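Local atomic coordinates of integral membrane indolylacetylinositol arabinosyltransferase EmbC (Mycolicibacterium smegmatis, PDB entry 7BVE), a protein that probably transfers arabinose in the membrane, building the arabinan polymer of the mycobacterial cell wall, and is held here with the drug ethambutol. Residues W880-Q885 and P917-Q922; W396-R401 and V411-I416; S89-T94 and T188-P193; V268-V273 and F699-L704; P37-T42 and S211-K216. All coordinates share one frame; numbering follows the deposited sequence.

Contact 1 (W880-Q885 and P917-Q922); sequences WATDEQ and PPEATQ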
# COMPACT_ATOMS: atom_id res chain seq x y z
N TRP A 880 -37.43 -25.21 25.26
CA TRP A 880 -38.74 -24.83 25.76
C TRP A 880 -39.66 -26.04 25.87
O TRP A 880 -39.48 -27.05 25.20
CB TRP A 880 -39.41 -23.80 24.85
CG TRP A 880 -39.80 -24.28 23.49
CD1 TRP A 880 -40.97 -24.90 23.13
CD2 TRP A 880 -39.03 -24.16 22.30
NE1 TRP A 880 -40.95 -25.18 21.79
CE2 TRP A 880 -39.77 -24.74 21.25
CE3 TRP A 880 -37.78 -23.62 22.01
CZ2 TRP A 880 -39.30 -24.79 19.94
CZ3 TRP A 880 -37.31 -23.67 20.72
CH2 TRP A 880 -38.07 -24.25 19.70
N ALA A 881 -40.68 -25.90 26.70
CA ALA A 881 -41.66 -26.96 26.90
C ALA A 881 -42.96 -26.35 27.41
O ALA A 881 -43.01 -25.17 27.77
CB ALA A 881 -41.15 -28.02 27.87
N THR A 882 -44.00 -27.18 27.44
CA THR A 882 -45.26 -26.80 28.05
C THR A 882 -45.24 -27.23 29.52
O THR A 882 -44.18 -27.53 30.08
CB THR A 882 -46.43 -27.43 27.30
OG1 THR A 882 -46.41 -28.85 27.47
CG2 THR A 882 -46.35 -27.11 25.82
N ASP A 883 -46.41 -27.24 30.16
CA ASP A 883 -46.50 -27.73 31.54
C ASP A 883 -46.27 -29.23 31.60
O ASP A 883 -45.42 -29.72 32.37
CB ASP A 883 -47.86 -27.36 32.13
CG ASP A 883 -48.02 -25.88 32.39
OD1 ASP A 883 -47.01 -25.20 32.66
OD2 ASP A 883 -49.16 -25.38 32.32
N GLU A 884 -47.01 -29.99 30.79
CA GLU A 884 -46.93 -31.44 30.84
C GLU A 884 -45.70 -31.98 30.13
O GLU A 884 -45.32 -33.14 30.35
CB GLU A 884 -48.20 -32.06 30.24
CG GLU A 884 -48.32 -31.88 28.73
CD GLU A 884 -49.04 -30.60 28.33
OE1 GLU A 884 -49.24 -29.73 29.20
OE2 GLU A 884 -49.39 -30.47 27.14
N GLN A 885 -45.07 -31.18 29.26
CA GLN A 885 -43.85 -31.64 28.62
C GLN A 885 -42.65 -31.48 29.55
O GLN A 885 -41.68 -32.23 29.44
CB GLN A 885 -43.62 -30.89 27.31
CG GLN A 885 -44.61 -31.23 26.21
CD GLN A 885 -44.42 -30.38 24.96
OE1 GLN A 885 -43.57 -29.50 24.93
NE2 GLN A 885 -45.23 -30.64 23.94
N PRO A 917 -42.57 -21.06 19.90
CA PRO A 917 -43.96 -21.19 19.49
C PRO A 917 -44.90 -20.76 20.59
O PRO A 917 -44.55 -20.83 21.79
CB PRO A 917 -44.09 -22.70 19.20
CG PRO A 917 -42.71 -23.14 18.91
CD PRO A 917 -41.85 -22.33 19.81
N PRO A 918 -46.12 -20.32 20.25
CA PRO A 918 -46.99 -19.68 21.24
C PRO A 918 -47.64 -20.61 22.26
O PRO A 918 -48.49 -20.16 23.03
CB PRO A 918 -48.06 -19.00 20.38
CG PRO A 918 -47.44 -18.86 19.04
CD PRO A 918 -46.60 -20.07 18.88
N GLU A 919 -47.28 -21.89 22.27
CA GLU A 919 -47.78 -22.81 23.27
C GLU A 919 -46.75 -23.12 24.34
O GLU A 919 -47.07 -23.84 25.30
CB GLU A 919 -48.25 -24.12 22.62
CG GLU A 919 -47.13 -25.02 22.10
CD GLU A 919 -46.77 -24.76 20.65
OE1 GLU A 919 -47.16 -23.71 20.11
OE2 GLU A 919 -46.08 -25.62 20.06
N ALA A 920 -45.52 -22.62 24.20
CA ALA A 920 -44.50 -22.87 25.20
C ALA A 920 -44.75 -22.06 26.45
O ALA A 920 -45.27 -20.94 26.39
CB ALA A 920 -43.12 -22.54 24.64
N THR A 921 -44.39 -22.62 27.59
CA THR A 921 -44.69 -21.98 28.86
C THR A 921 -43.44 -21.87 29.71
O THR A 921 -43.28 -20.92 30.48
CB THR A 921 -45.79 -22.77 29.59
OG1 THR A 921 -46.91 -22.94 28.71
CG2 THR A 921 -46.26 -22.04 30.83
N GLN A 922 -42.54 -22.84 29.58
CA GLN A 922 -41.36 -22.94 30.43
C GLN A 922 -40.14 -23.18 29.56
O GLN A 922 -40.20 -23.98 28.63
CB GLN A 922 -41.52 -24.08 31.44
CG GLN A 922 -42.71 -23.92 32.36
CD GLN A 922 -42.89 -25.08 33.29
OE1 GLN A 922 -42.09 -26.01 33.29
NE2 GLN A 922 -43.95 -25.05 34.08

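Contact 2 (W396-R401 and V411-I416); sequences WCSVER and VAVAII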
# COMPACT_ATOMS: atom_id res chain seq x y z
N TRP A 396 -14.36 28.77 -16.13
CA TRP A 396 -14.09 28.54 -17.54
C TRP A 396 -15.12 29.20 -18.44
O TRP A 396 -14.77 29.72 -19.51
CB TRP A 396 -14.04 27.04 -17.84
CG TRP A 396 -13.67 26.74 -19.26
CD1 TRP A 396 -12.45 26.86 -19.83
CD2 TRP A 396 -14.55 26.32 -20.31
NE1 TRP A 396 -12.49 26.51 -21.15
CE2 TRP A 396 -13.78 26.18 -21.47
CE3 TRP A 396 -15.92 26.05 -20.38
CZ2 TRP A 396 -14.32 25.77 -22.68
CZ3 TRP A 396 -16.46 25.67 -21.58
CH2 TRP A 396 -15.66 25.53 -22.72
N CYS A 397 -16.38 29.24 -18.02
CA CYS A 397 -17.42 29.85 -18.85
C CYS A 397 -17.29 31.36 -18.89
O CYS A 397 -17.48 31.97 -19.95
CB CYS A 397 -18.80 29.45 -18.35
SG CYS A 397 -19.20 27.71 -18.60
N SER A 398 -16.91 31.99 -17.77
CA SER A 398 -16.70 33.44 -17.77
C SER A 398 -15.50 33.83 -18.61
O SER A 398 -15.55 34.81 -19.35
CB SER A 398 -16.54 33.94 -16.34
OG SER A 398 -17.70 33.71 -15.58
N VAL A 399 -14.40 33.07 -18.50
CA VAL A 399 -13.22 33.34 -19.31
C VAL A 399 -13.53 33.14 -20.79
O VAL A 399 -13.15 33.97 -21.63
CB VAL A 399 -12.05 32.45 -18.86
CG1 VAL A 399 -10.90 32.52 -19.83
CG2 VAL A 399 -11.58 32.88 -17.52
N GLU A 400 -14.26 32.08 -21.12
CA GLU A 400 -14.58 31.78 -22.51
C GLU A 400 -15.52 32.83 -23.11
O GLU A 400 -15.47 33.10 -24.31
CB GLU A 400 -15.21 30.39 -22.59
CG GLU A 400 -15.45 29.89 -23.97
CD GLU A 400 -14.16 29.59 -24.70
OE1 GLU A 400 -13.18 29.17 -24.05
OE2 GLU A 400 -14.12 29.80 -25.93
N ARG A 401 -16.36 33.44 -22.28
CA ARG A 401 -17.19 34.54 -22.76
C ARG A 401 -16.40 35.83 -22.87
O ARG A 401 -16.74 36.71 -23.67
CB ARG A 401 -18.39 34.69 -21.83
CG ARG A 401 -19.46 35.64 -22.26
CD ARG A 401 -20.62 35.47 -21.34
NE ARG A 401 -21.22 34.15 -21.52
CZ ARG A 401 -22.21 33.90 -22.36
NH1 ARG A 401 -22.70 32.68 -22.48
NH2 ARG A 401 -22.74 34.89 -23.06
N VAL A 411 -13.78 38.42 -17.34
CA VAL A 411 -12.50 37.92 -16.85
C VAL A 411 -12.29 38.31 -15.38
O VAL A 411 -11.80 37.52 -14.57
CB VAL A 411 -11.36 38.44 -17.75
CG1 VAL A 411 -10.02 37.99 -17.25
CG2 VAL A 411 -11.58 37.95 -19.17
N ALA A 412 -12.72 39.52 -15.01
CA ALA A 412 -12.63 39.93 -13.60
C ALA A 412 -13.59 39.14 -12.73
O ALA A 412 -13.27 38.79 -11.58
CB ALA A 412 -12.88 41.42 -13.48
N VAL A 413 -14.78 38.84 -13.26
CA VAL A 413 -15.74 37.99 -12.55
C VAL A 413 -15.19 36.58 -12.37
O VAL A 413 -15.37 35.95 -11.32
CB VAL A 413 -17.10 38.02 -13.28
CG1 VAL A 413 -18.05 36.99 -12.73
CG2 VAL A 413 -17.73 39.37 -13.13
N ALA A 414 -14.46 36.09 -13.38
CA ALA A 414 -13.83 34.78 -13.26
C ALA A 414 -12.72 34.77 -12.22
O ALA A 414 -12.52 33.77 -11.54
CB ALA A 414 -13.28 34.35 -14.61
N ILE A 415 -12.00 35.89 -12.08
CA ILE A 415 -10.99 36.00 -11.02
C ILE A 415 -11.65 35.97 -9.64
O ILE A 415 -11.16 35.30 -8.72
CB ILE A 415 -10.14 37.27 -11.22
CG1 ILE A 415 -9.27 37.12 -12.47
CG2 ILE A 415 -9.24 37.54 -10.05
CD1 ILE A 415 -8.57 38.39 -12.84
N ILE A 416 -12.79 36.66 -9.49
CA ILE A 416 -13.52 36.64 -8.22
C ILE A 416 -14.02 35.24 -7.88
O ILE A 416 -13.86 34.76 -6.76
CB ILE A 416 -14.68 37.66 -8.25
CG1 ILE A 416 -14.13 39.08 -8.29
CG2 ILE A 416 -15.60 37.49 -7.07
CD1 ILE A 416 -15.19 40.11 -8.52

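Contact 3 (S89-T94 and T188-P193); sequences SVLLST and TDLSGP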
# COMPACT_ATOMS: atom_id res chain seq x y z
N SER A 89 -6.07 12.35 50.33
CA SER A 89 -4.69 12.44 49.87
C SER A 89 -4.36 13.80 49.27
O SER A 89 -3.43 14.46 49.72
CB SER A 89 -4.40 11.32 48.86
OG SER A 89 -4.42 10.06 49.50
N VAL A 90 -5.11 14.23 48.26
CA VAL A 90 -4.72 15.43 47.53
C VAL A 90 -5.22 16.67 48.26
O VAL A 90 -6.30 16.70 48.84
CB VAL A 90 -5.21 15.38 46.07
CG1 VAL A 90 -4.62 14.18 45.37
CG2 VAL A 90 -6.71 15.34 45.97
N LEU A 91 -4.37 17.69 48.27
CA LEU A 91 -4.73 19.02 48.75
C LEU A 91 -5.31 19.87 47.64
O LEU A 91 -6.21 20.68 47.89
CB LEU A 91 -3.50 19.71 49.33
CG LEU A 91 -3.60 21.12 49.90
CD1 LEU A 91 -4.46 21.13 51.12
CD2 LEU A 91 -2.23 21.64 50.23
N LEU A 92 -4.84 19.67 46.41
CA LEU A 92 -5.23 20.44 45.25
C LEU A 92 -4.80 19.66 44.03
O LEU A 92 -3.83 18.90 44.09
CB LEU A 92 -4.59 21.83 45.29
CG LEU A 92 -5.03 22.95 44.37
CD1 LEU A 92 -4.87 24.21 45.15
CD2 LEU A 92 -4.18 23.01 43.12
N SER A 93 -5.51 19.85 42.93
CA SER A 93 -5.25 19.10 41.71
C SER A 93 -5.87 19.86 40.55
O SER A 93 -6.71 20.73 40.75
CB SER A 93 -5.83 17.69 41.80
OG SER A 93 -5.63 16.99 40.59
N THR A 94 -5.44 19.52 39.34
CA THR A 94 -6.13 19.95 38.14
C THR A 94 -6.72 18.79 37.37
O THR A 94 -7.32 19.00 36.31
CB THR A 94 -5.21 20.77 37.23
OG1 THR A 94 -4.13 19.96 36.76
CG2 THR A 94 -4.65 21.97 37.96
N THR A 188 -10.22 18.75 44.89
CA THR A 188 -9.62 18.73 46.21
C THR A 188 -10.27 17.64 47.04
O THR A 188 -11.23 17.00 46.61
CB THR A 188 -9.75 20.09 46.90
OG1 THR A 188 -9.06 20.04 48.16
CG2 THR A 188 -11.19 20.40 47.15
N ASP A 189 -9.74 17.42 48.25
CA ASP A 189 -10.31 16.46 49.19
C ASP A 189 -10.58 17.05 50.56
O ASP A 189 -10.65 16.30 51.53
CB ASP A 189 -9.40 15.23 49.37
CG ASP A 189 -9.44 14.30 48.19
OD1 ASP A 189 -10.41 14.35 47.41
OD2 ASP A 189 -8.52 13.46 48.06
N LEU A 190 -10.73 18.36 50.68
CA LEU A 190 -11.08 18.96 51.95
C LEU A 190 -12.51 19.47 51.91
O LEU A 190 -13.17 19.46 50.87
CB LEU A 190 -10.11 20.09 52.28
CG LEU A 190 -8.64 19.70 52.39
CD1 LEU A 190 -7.81 20.91 52.71
CD2 LEU A 190 -8.46 18.64 53.44
N SER A 191 -13.01 19.89 53.08
CA SER A 191 -14.42 20.27 53.16
C SER A 191 -14.71 21.51 53.99
O SER A 191 -15.87 21.94 54.03
CB SER A 191 -15.24 19.11 53.71
OG SER A 191 -14.89 18.84 55.06
N GLY A 192 -13.73 22.12 54.64
CA GLY A 192 -14.00 23.20 55.56
C GLY A 192 -14.20 24.55 54.89
O GLY A 192 -14.38 24.64 53.67
N PRO A 193 -14.22 25.61 55.68
CA PRO A 193 -14.09 26.96 55.11
C PRO A 193 -12.63 27.25 54.77
O PRO A 193 -11.73 26.94 55.56
CB PRO A 193 -14.59 27.87 56.24
CG PRO A 193 -15.41 26.99 57.11
CD PRO A 193 -14.75 25.65 57.05

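Contact 4 (V268-V273 and F699-L704); sequences VWWHFV and FEVVSL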
# COMPACT_ATOMS: atom_id res chain seq x y z
N VAL A 268 -32.82 13.40 -8.23
CA VAL A 268 -33.79 13.49 -7.14
C VAL A 268 -33.93 12.15 -6.41
O VAL A 268 -33.96 12.08 -5.17
CB VAL A 268 -35.14 13.99 -7.68
CG1 VAL A 268 -36.21 13.94 -6.63
CG2 VAL A 268 -35.01 15.40 -8.16
N TRP A 269 -33.95 11.05 -7.16
CA TRP A 269 -34.09 9.74 -6.53
C TRP A 269 -32.83 9.34 -5.77
O TRP A 269 -32.91 8.70 -4.72
CB TRP A 269 -34.48 8.71 -7.58
CG TRP A 269 -34.78 7.33 -7.08
CD1 TRP A 269 -34.11 6.20 -7.40
CD2 TRP A 269 -35.81 6.95 -6.16
NE1 TRP A 269 -34.67 5.13 -6.76
CE2 TRP A 269 -35.72 5.56 -6.00
CE3 TRP A 269 -36.81 7.65 -5.47
CZ2 TRP A 269 -36.57 4.86 -5.16
CZ3 TRP A 269 -37.65 6.95 -4.65
CH2 TRP A 269 -37.53 5.57 -4.50
N TRP A 270 -31.66 9.76 -6.24
CA TRP A 270 -30.45 9.53 -5.46
C TRP A 270 -30.38 10.45 -4.25
O TRP A 270 -29.71 10.12 -3.27
CB TRP A 270 -29.23 9.74 -6.35
CG TRP A 270 -27.95 9.47 -5.70
CD1 TRP A 270 -27.09 10.38 -5.18
CD2 TRP A 270 -27.33 8.20 -5.54
NE1 TRP A 270 -25.98 9.76 -4.69
CE2 TRP A 270 -26.11 8.41 -4.90
CE3 TRP A 270 -27.70 6.89 -5.87
CZ2 TRP A 270 -25.25 7.38 -4.58
CZ3 TRP A 270 -26.85 5.87 -5.55
CH2 TRP A 270 -25.63 6.12 -4.92
N HIS A 271 -31.04 11.61 -4.31
CA HIS A 271 -31.13 12.46 -3.13
C HIS A 271 -31.93 11.78 -2.03
O HIS A 271 -31.63 11.96 -0.85
CB HIS A 271 -31.75 13.80 -3.50
CG HIS A 271 -31.81 14.78 -2.38
ND1 HIS A 271 -30.69 15.45 -1.92
CD2 HIS A 271 -32.85 15.23 -1.65
CE1 HIS A 271 -31.05 16.26 -0.94
NE2 HIS A 271 -32.35 16.15 -0.75
N PHE A 272 -32.93 10.99 -2.40
CA PHE A 272 -33.65 10.27 -1.34
C PHE A 272 -33.02 8.93 -0.94
O PHE A 272 -32.62 8.77 0.21
CB PHE A 272 -35.11 10.09 -1.74
CG PHE A 272 -35.90 11.34 -1.64
CD1 PHE A 272 -36.36 11.78 -0.42
CD2 PHE A 272 -36.14 12.11 -2.76
CE1 PHE A 272 -37.07 12.94 -0.31
CE2 PHE A 272 -36.85 13.28 -2.65
CZ PHE A 272 -37.31 13.69 -1.42
N VAL A 273 -32.92 7.96 -1.85
CA VAL A 273 -32.30 6.67 -1.53
C VAL A 273 -30.85 6.71 -2.01
O VAL A 273 -30.48 6.22 -3.07
CB VAL A 273 -33.09 5.49 -2.10
CG1 VAL A 273 -34.39 5.35 -1.39
CG2 VAL A 273 -33.49 5.71 -3.48
N PHE A 699 -26.49 0.42 -12.37
CA PHE A 699 -26.03 -0.54 -11.37
C PHE A 699 -26.01 0.06 -9.96
O PHE A 699 -26.52 -0.54 -9.01
CB PHE A 699 -24.64 -1.05 -11.75
CG PHE A 699 -24.04 -2.02 -10.76
CD1 PHE A 699 -24.47 -3.33 -10.71
CD2 PHE A 699 -23.03 -1.62 -9.91
CE1 PHE A 699 -23.92 -4.21 -9.81
CE2 PHE A 699 -22.48 -2.50 -9.01
CZ PHE A 699 -22.92 -3.79 -8.96
N GLU A 700 -25.47 1.28 -9.83
CA GLU A 700 -25.38 1.94 -8.52
C GLU A 700 -26.76 2.28 -7.96
O GLU A 700 -27.05 2.02 -6.78
CB GLU A 700 -24.57 3.22 -8.66
CG GLU A 700 -23.16 3.01 -9.13
CD GLU A 700 -22.53 4.30 -9.60
OE1 GLU A 700 -23.20 5.35 -9.50
OE2 GLU A 700 -21.42 4.25 -10.16
N VAL A 701 -27.64 2.84 -8.81
CA VAL A 701 -28.96 3.27 -8.35
C VAL A 701 -29.81 2.07 -7.95
O VAL A 701 -30.46 2.07 -6.90
CB VAL A 701 -29.63 4.13 -9.43
CG1 VAL A 701 -31.04 4.47 -9.06
CG2 VAL A 701 -28.85 5.40 -9.63
N VAL A 702 -29.77 0.99 -8.75
CA VAL A 702 -30.53 -0.21 -8.42
C VAL A 702 -29.95 -0.92 -7.19
O VAL A 702 -30.70 -1.50 -6.40
CB VAL A 702 -30.59 -1.11 -9.67
CG1 VAL A 702 -31.13 -2.48 -9.38
CG2 VAL A 702 -31.49 -0.47 -10.69
N SER A 703 -28.64 -0.82 -6.95
CA SER A 703 -28.06 -1.47 -5.78
C SER A 703 -28.50 -0.79 -4.48
O SER A 703 -28.84 -1.47 -3.51
CB SER A 703 -26.54 -1.52 -5.88
OG SER A 703 -25.99 -0.23 -5.74
N LEU A 704 -28.54 0.54 -4.46
CA LEU A 704 -29.05 1.16 -3.23
C LEU A 704 -30.58 1.10 -3.09
O LEU A 704 -31.08 1.07 -1.96
CB LEU A 704 -28.55 2.58 -3.07
CG LEU A 704 -27.16 2.56 -2.43
CD1 LEU A 704 -26.58 3.89 -2.44
CD2 LEU A 704 -27.29 2.15 -0.99

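Contact 5 (P37-T42 and S211-K216); sequences PVEQTT and SPTLLK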
# COMPACT_ATOMS: atom_id res chain seq x y z
N PRO A 37 -6.79 46.33 14.32
CA PRO A 37 -7.05 45.81 15.67
C PRO A 37 -8.33 44.98 15.77
O PRO A 37 -9.19 44.97 14.89
CB PRO A 37 -7.15 47.07 16.52
CG PRO A 37 -6.38 48.06 15.81
CD PRO A 37 -6.59 47.79 14.36
N VAL A 38 -8.43 44.26 16.88
CA VAL A 38 -9.60 43.48 17.27
C VAL A 38 -9.88 43.75 18.74
O VAL A 38 -9.24 44.59 19.37
CB VAL A 38 -9.43 41.97 17.03
CG1 VAL A 38 -9.43 41.66 15.56
CG2 VAL A 38 -8.16 41.48 17.67
N GLU A 39 -10.86 43.03 19.29
CA GLU A 39 -11.23 43.15 20.70
C GLU A 39 -11.34 41.75 21.30
O GLU A 39 -12.33 41.05 21.09
CB GLU A 39 -12.54 43.90 20.86
CG GLU A 39 -12.43 45.36 20.53
CD GLU A 39 -13.76 46.08 20.63
OE1 GLU A 39 -14.79 45.40 20.81
OE2 GLU A 39 -13.77 47.32 20.55
N GLN A 40 -10.33 41.35 22.07
CA GLN A 40 -10.34 40.06 22.73
C GLN A 40 -11.27 40.10 23.94
O GLN A 40 -11.48 41.15 24.56
CB GLN A 40 -8.93 39.69 23.18
CG GLN A 40 -8.72 38.25 23.59
CD GLN A 40 -7.43 38.03 24.33
OE1 GLN A 40 -6.73 38.98 24.67
NE2 GLN A 40 -7.11 36.79 24.61
N THR A 41 -11.86 38.95 24.27
CA THR A 41 -12.60 38.75 25.52
C THR A 41 -11.72 37.92 26.44
O THR A 41 -11.52 36.73 26.19
CB THR A 41 -13.94 38.07 25.28
OG1 THR A 41 -14.73 38.86 24.40
CG2 THR A 41 -14.68 37.89 26.58
N THR A 42 -11.20 38.54 27.49
CA THR A 42 -10.29 37.87 28.41
C THR A 42 -11.08 37.14 29.49
O THR A 42 -12.07 37.67 30.01
CB THR A 42 -9.35 38.88 29.05
OG1 THR A 42 -10.11 39.84 29.79
CG2 THR A 42 -8.54 39.60 27.99
N SER A 211 -13.37 40.00 18.11
CA SER A 211 -14.45 40.72 17.47
C SER A 211 -13.84 41.93 16.77
O SER A 211 -12.86 42.49 17.27
CB SER A 211 -15.50 41.15 18.49
OG SER A 211 -16.53 41.90 17.88
N PRO A 212 -14.36 42.34 15.61
CA PRO A 212 -13.78 43.50 14.92
C PRO A 212 -14.01 44.78 15.69
O PRO A 212 -14.98 44.94 16.42
CB PRO A 212 -14.53 43.52 13.58
CG PRO A 212 -14.97 42.14 13.39
CD PRO A 212 -15.31 41.62 14.75
N THR A 213 -13.06 45.71 15.54
CA THR A 213 -13.21 47.03 16.11
C THR A 213 -13.86 47.94 15.07
O THR A 213 -14.30 47.48 14.01
CB THR A 213 -11.85 47.55 16.59
OG1 THR A 213 -12.02 48.81 17.24
CG2 THR A 213 -10.92 47.71 15.43
N LEU A 214 -13.96 49.24 15.36
CA LEU A 214 -14.63 50.15 14.44
C LEU A 214 -13.81 50.37 13.18
O LEU A 214 -14.36 50.42 12.07
CB LEU A 214 -14.89 51.49 15.14
CG LEU A 214 -15.70 52.53 14.37
CD1 LEU A 214 -17.08 51.98 14.12
CD2 LEU A 214 -15.77 53.82 15.16
N LEU A 215 -12.48 50.47 13.33
CA LEU A 215 -11.61 50.78 12.20
C LEU A 215 -11.55 49.64 11.20
O LEU A 215 -11.61 49.86 9.98
CB LEU A 215 -10.21 51.12 12.73
CG LEU A 215 -9.19 51.66 11.72
CD1 LEU A 215 -9.68 52.98 11.18
CD2 LEU A 215 -7.82 51.81 12.34
N LYS A 216 -11.48 48.40 11.70
CA LYS A 216 -11.46 47.23 10.83
C LYS A 216 -12.78 47.06 10.09
O LYS A 216 -12.80 46.70 8.90
CB LYS A 216 -11.15 45.99 11.67
CG LYS A 216 -10.98 44.69 10.93
CD LYS A 216 -10.63 43.61 11.94
CE LYS A 216 -10.61 42.21 11.35
NZ LYS A 216 -9.46 42.00 10.46

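Contact 1 (W880-Q885 and P917-Q922)
Trp880 places CG between its backbone N and carbonyl carbon (chi1 67°), and from there the indole reaches Pro917 and Ala920. The backbones meet in a classic beta bulge of the C-terminal domain, in which Thr921 and Gln922 both face Ala881. Ala881 O accepts from Thr921 N at 2.9 Å and from Gln922 N at 3.0 Å, the two donors arriving from opposite faces of the carbonyl. In return Ala881 N donates a hydrogen bond to Gln922 O (2.8 Å), closing an antiparallel hydrogen-bonded pair. Beyond the bulge, Thr882 and Gln885 form a capping box in which Thr882 OG1 accepts from Gln885 N, while Thr882 CG2 turns to Glu919 O. The loop 917-920 is a type I turn, and its ends supply the apolar surface for the tryptophan. Pro917 CD lies 3.3 Å above the indole plane, offset toward the rim, and Ala920 CB comes within 3.5 Å of Trp880 CD1.

Contact 2 (W396-R401 and V411-I416)
Ala414 CB is the centre of this small helix-helix contact, touching Ser398 CB and Val399 CG2, each at 3.7 Å. The two side chains reach it through different rotamers. In Val399 the branch CG1 lies trans to the backbone N (chi1 170°), which leaves CG2 beside that nitrogen and directed at the alanine. Ser398 holds OG beside its own N (chi1 -62°), where the hydroxyl bonds back to Leu394 O, one turn earlier in the same helix. The polar end is thus satisfied within its helix, and the carbon CB is what Ser398 offers to Ala414; Val413 CG1 approaches the same hydroxyl loosely, at 4.4 Å from OG. No hydrogen bond joins the segments; the contact is made by carbon atoms. The small side chains of Ser398 and Ala414 at the centre are consistent with segment axes that approach to 8.0 Å, nearly antiparallel at 163°. Val399 and Val411 mark the end of the contact nearer the connection, with CA atoms 5.2 Å apart. The pair is a helical hairpin of the membrane domain, built from helices 385-405 and 409-422. Arg401, on the same helix as Ser398, touches the bound phosphopantetheine group and forms a salt bridge with Glu348. Around the hairpin, helices 332-349 and 548-564 pack on helix 385-405, while helix 456-467 covers Ala412, Ile415 and Ile416 of its partner.

Contact 3 (S89-T94 and T188-P193)
Thr188 OG1 donates to Leu91 O at 2.9 Å, the main hydrogen bond between strand 90-93 and the loop 188-193 of the concanavalin-like domain. The hydroxyl points away from the threonine's backbone N (chi1 -176°), a turn that carries it across to the 89-94 segment. It meets the carbonyl from above, 53° out of the carbonyl plane and hence not on a lone pair. The same OG1 also takes a weak bond from Leu190 N, so the one hydroxyl has a partner in each segment, the second a weak one. A second polar bridge starts from Asp189, whose OD2 receives a weak hydrogen bond from Val90 N at 3.5 Å. The main partner of that carboxylate is Lys97, with which it makes a salt bridge; the ammonium charge probably stabilises the ionised acid. Asp189 CB meanwhile lies 3.5 Å from Val90 O, so the acid leans along the valine backbone, and Val90 CG2 flanks the carboxylate. Leu91 is the corner at which the strand changes direction. Its backbone carbonyl serves Thr188 while its side chain departs from the loop at CB and then returns toward it. Strand 107-112 flanks Val90 and Leu92, while Trp53 touches both Thr188 and Leu190. Farther out the packing is purely aliphatic: methyl CD1 of Leu91 touches CD1 of Leu190 at 3.7 Å.

Contact 4 (V268-V273 and F699-L704)
Trp270 and Leu704 make the close-packed part of this contact between two predicted transmembrane helices. With CG anti to the backbone N (chi1 -177°), the indole stretches out from helix 258-272 toward helix 688-710. Its six-membered ring delivers CH2 to Leu704 CD1 at 3.5 Å, the methyl coming obliquely. At the rim of the same ring, near its plane, Glu700 O lies 4.0 Å from CZ3. That carbonyl is already engaged in its own helix, accepting from Leu704 N and from Ser703 OG (2.7 Å), both on the same face of its plane. Trp269 supplies the looser, exposed side. Only the corner of its indole reaches across, with CD1 3.9 Å from Val701 CG1, and the methyl lies at the ring edge in the ring plane. Val701 sits between two tryptophans, CG1 turned to Trp269 and CG2 to Trp270. Val273 CG2, just past the helix end, lies over one face of the Trp269 indole, offset toward the rim, and Trp269 NE1 makes a weak hydrogen bond to Thr705 OG1. No hydrogen bond crosses between the segments, whose axes come no nearer than 10.8 Å and cross at 39°, so that bulky side chains bridge the gap. Leu376 of helix 361-378 closes the buried side, touching Trp270, Glu700 and Val701, while Ala275 and Val634 in loops pack on Leu704.

Contact 5 (P37-T42 and S211-K216)
Glu39 and Ser211 meet through flat peptide groups: Glu39 N donates to Ser211 O at 2.9 Å, lying in the plane of that carbonyl. A second flat group, the Pro37 carbonyl, has two carbon neighbours at its oxygen. Methyl CG2 of Thr213 comes to 3.3 Å from Pro37 O, and Lys216 CD lies 3.6 Å from the same oxygen. The Glu39 carboxylate passes Thr213 more loosely, OE2 4.0 Å from OG1, and the two side chains cross at about a right angle. Thr213 points OG1 to the side of the glutamate, turned fully away from its own backbone N (chi1 -175°), while CG2 takes the place between N and the carbonyl carbon, toward the proline. Val38 CB also rests on Ser211 O, at 3.5 Å. The segments join the first strand of the concanavalin-like domain, 38-46, to the start of helix 214-238, predicted to cross the membrane; that strand also pairs with strand 1056-1062. Lys216 carries its aliphatic stem past Pro37, and its ammonium ends at the carbonyls of Thr33 and Phe474. The chemistry is mixed: one backbone bond joins the segments, methyl and methylene groups lie against carbonyl oxygens, and the lysine charge, at the end of a buried side chain, is met by backbone oxygens from two other parts of the chain.

Overall arrangement
From the N terminus, contact 5 closes the first long loop, from strand 38-46 to the start of helix 214-238, so the whole concanavalin-like domain leaves and returns at one place. Contact 3 is nested in that loop and ties the domain's edge strand 90-93 to a later loop. Contact 4 then closes a much larger loop, joining helix 258-272 to helix 688-710 across the membrane domain. Within it lies contact 2, a local hairpin whose nearest atoms are about 22 Å from contact 4. Contact 1 comes last, a short closure in the C-terminal domain, its centre about 79 Å from that of contact 2. Nesting occurs twice, and no two loops cross.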